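Local atomic coordinates of vibralactone Cyclase (Boreostereum vibrans, PDB entry 6KD0), a protein that probably catalyses a cyclization that forms the fused bicyclic beta-lactone of vibralactone, using an alpha/beta hydrolase fold. Residues 98-103 / 116-121. Residues are numbered along the deposited sequence; the frame is centred on the assembly and turned at random.
Sequences LYWVHC and YDLRII
L118 lays both its methyls against W100, CD1 lying 3.9 Å from W100 CB and equally near the indole's CD1, while CD2 sits 4.0 Å above one ring face, offset toward the rim. W100 CB points toward the helix, and chi1 of 172° turns CG anti to the backbone N, setting the start of the indole beside the carbonyl carbon, where L118 meets it. L98, two residues back and on the same side of the strand, touches two helix residues with CD2: it meets L118 CD2 at 4.2 Å and I121 CG2 at 4.1 Å, its side chain roughly perpendicular to that of I121. One helical turn thus supplies both L118 and I121 to the strand. Y99, between L98 and W100, points away from the helix. Strand 97-101 and helix 115-125 belong to a beta-alpha-beta unit of the alpha/beta hydrolase sheet, completed by strand 128-132; the axes of segments 98-101 and 116-121 run nearly antiparallel (165°) and come within 11.4 Å. S131 of that last strand also touches both W100 and L118, and W100 NE1 makes a weak hydrogen bond to D114. An alanine at L118 would probably leave W100 without the two methyls now packed on its CB and one ring face, opening a gap there, and leave L98 CD2 only I121 of this helix segment. Every atom that meets across this buried interface is carbon, so van der Waals packing and the exclusion of water hold helix to strand here.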
loop_
_atom_site.group_PDB
_atom_site.type_symbol
_atom_site.label_atom_id
_atom_site.label_comp_id
_atom_site.label_asym_id
_atom_site.label_seq_id
_atom_site.Cartn_x
_atom_site.Cartn_y
_atom_site.Cartn_z
ATOM N N LEU A 98 -1.438 -4.670 -12.712
ATOM C CA LEU A 98 -1.403 -4.359 -11.287
ATOM C C LEU A 98 -0.328 -3.308 -11.031
ATOM O O LEU A 98 0.842 -3.529 -11.352
ATOM C CB LEU A 98 -1.106 -5.610 -10.460
ATOM C CG LEU A 98 -0.860 -5.368 -8.966
ATOM C CD1 LEU A 98 -2.146 -4.964 -8.245
ATOM C CD2 LEU A 98 -0.234 -6.600 -8.317
ATOM N N TYR A 99 -0.708 -2.181 -10.436
ATOM C CA TYR A 99 0.231 -1.093 -10.151
ATOM C C TYR A 99 0.392 -1.014 -8.637
ATOM O O TYR A 99 -0.571 -0.705 -7.932
ATOM C CB TYR A 99 -0.287 0.220 -10.731
ATOM C CG TYR A 99 0.643 1.392 -10.579
ATOM C CD1 TYR A 99 1.659 1.598 -11.508
ATOM C CD2 TYR A 99 0.477 2.317 -9.552
ATOM C CE1 TYR A 99 2.517 2.664 -11.412
ATOM C CE2 TYR A 99 1.346 3.402 -9.439
ATOM C CZ TYR A 99 2.358 3.567 -10.390
ATOM O OH TYR A 99 3.219 4.634 -10.330
ATOM N N TRP A 100 1.598 -1.295 -8.145
ATOM C CA TRP A 100 1.856 -1.511 -6.725
ATOM C C TRP A 100 2.696 -0.372 -6.161
ATOM O O TRP A 100 3.725 -0.001 -6.750
ATOM C CB TRP A 100 2.559 -2.862 -6.508
ATOM C CG TRP A 100 3.012 -3.022 -5.107
ATOM C CD1 TRP A 100 4.206 -2.598 -4.575
ATOM C CD2 TRP A 100 2.258 -3.570 -4.018
ATOM N NE1 TRP A 100 4.244 -2.880 -3.230
ATOM C CE2 TRP A 100 3.067 -3.482 -2.865
ATOM C CE3 TRP A 100 0.989 -4.155 -3.911
ATOM C CZ2 TRP A 100 2.646 -3.949 -1.619
ATOM C CZ3 TRP A 100 0.570 -4.611 -2.664
ATOM C CH2 TRP A 100 1.400 -4.501 -1.538
ATOM N N VAL A 101 2.268 0.178 -5.019
ATOM C CA VAL A 101 2.951 1.298 -4.368
ATOM C C VAL A 101 3.474 0.844 -3.008
ATOM O O VAL A 101 2.695 0.599 -2.067
ATOM C CB VAL A 101 2.036 2.515 -4.213
ATOM C CG1 VAL A 101 2.881 3.758 -3.871
ATOM C CG2 VAL A 101 1.230 2.714 -5.476
ATOM N N HIS A 102 4.804 0.839 -2.875
ATOM C CA HIS A 102 5.469 0.296 -1.696
ATOM C C HIS A 102 5.316 1.202 -0.469
ATOM O O HIS A 102 4.973 2.388 -0.559
ATOM C CB HIS A 102 6.962 0.061 -2.001
ATOM C CG HIS A 102 7.764 1.323 -2.074
ATOM N ND1 HIS A 102 8.127 2.040 -0.954
ATOM C CD2 HIS A 102 8.282 1.991 -3.132
ATOM C CE1 HIS A 102 8.812 3.111 -1.320
ATOM N NE2 HIS A 102 8.923 3.102 -2.638
ATOM N N CYS A 103 5.640 0.631 0.687
ATOM C CA CYS A 103 5.496 1.276 1.982
ATOM C C CYS A 103 6.736 2.093 2.337
ATOM O O CYS A 103 7.709 2.190 1.571
ATOM C CB CYS A 103 5.256 0.235 3.067
ATOM S SG CYS A 103 6.801 -0.602 3.576
ATOM N N TYR A 116 10.198 -9.727 -4.376
ATOM C CA TYR A 116 9.865 -11.151 -4.393
ATOM C C TYR A 116 8.359 -11.361 -4.372
ATOM O O TYR A 116 7.833 -12.179 -5.144
ATOM C CB TYR A 116 10.534 -11.878 -3.226
ATOM C CG TYR A 116 12.008 -12.166 -3.460
ATOM C CD1 TYR A 116 12.744 -11.440 -4.394
ATOM C CD2 TYR A 116 12.662 -13.146 -2.734
ATOM C CE1 TYR A 116 14.096 -11.693 -4.605
ATOM C CE2 TYR A 116 14.003 -13.414 -2.940
ATOM C CZ TYR A 116 14.714 -12.688 -3.870
ATOM O OH TYR A 116 16.040 -12.953 -4.059
ATOM N N ASP A 117 7.636 -10.590 -3.547
ATOM C CA ASP A 117 6.192 -10.783 -3.484
ATOM C C ASP A 117 5.576 -10.595 -4.865
ATOM O O ASP A 117 4.736 -11.393 -5.290
ATOM C CB ASP A 117 5.563 -9.815 -2.482
ATOM C CG ASP A 117 5.561 -10.354 -1.055
ATOM O OD1 ASP A 117 5.268 -11.547 -0.869
ATOM O OD2 ASP A 117 5.856 -9.583 -0.115
ATOM N N LEU A 118 6.047 -9.587 -5.614
ATOM C CA LEU A 118 5.438 -9.316 -6.915
ATOM C C LEU A 118 5.864 -10.355 -7.956
ATOM O O LEU A 118 5.047 -10.721 -8.816
ATOM C CB LEU A 118 5.771 -7.895 -7.384
ATOM C CG LEU A 118 5.103 -6.780 -6.553
ATOM C CD1 LEU A 118 5.520 -5.392 -7.027
ATOM C CD2 LEU A 118 3.568 -6.899 -6.563
ATOM N N ARG A 119 7.102 -10.873 -7.872
ATOM C CA ARG A 119 7.470 -12.001 -8.723
ATOM C C ARG A 119 6.484 -13.134 -8.512
ATOM O O ARG A 119 5.999 -13.750 -9.472
ATOM C CB ARG A 119 8.888 -12.484 -8.422
ATOM C CG ARG A 119 9.994 -11.564 -8.848
ATOM C CD ARG A 119 11.305 -12.072 -8.281
ATOM N NE ARG A 119 12.342 -11.051 -8.258
ATOM C CZ ARG A 119 13.547 -11.198 -8.799
ATOM N NH1 ARG A 119 13.876 -12.332 -9.424
ATOM N NH2 ARG A 119 14.422 -10.223 -8.707
ATOM N N ILE A 120 6.146 -13.396 -7.245
ATOM C CA ILE A 120 5.218 -14.477 -6.955
ATOM C C ILE A 120 3.843 -14.143 -7.517
ATOM O O ILE A 120 3.241 -14.949 -8.250
ATOM C CB ILE A 120 5.196 -14.734 -5.439
ATOM C CG1 ILE A 120 6.570 -15.269 -5.023
ATOM C CG2 ILE A 120 4.061 -15.676 -5.060
ATOM C CD1 ILE A 120 6.862 -15.170 -3.567
ATOM N N ILE A 121 3.386 -12.905 -7.288
ATOM C CA ILE A 121 2.001 -12.561 -7.589
ATOM C C ILE A 121 1.782 -12.558 -9.089
ATOM O O ILE A 121 0.761 -13.057 -9.582
ATOM C CB ILE A 121 1.621 -11.205 -6.954
ATOM C CG1 ILE A 121 1.324 -11.381 -5.459
ATOM C CG2 ILE A 121 0.427 -10.582 -7.692
ATOM C CD1 ILE A 121 1.193 -10.085 -4.690
#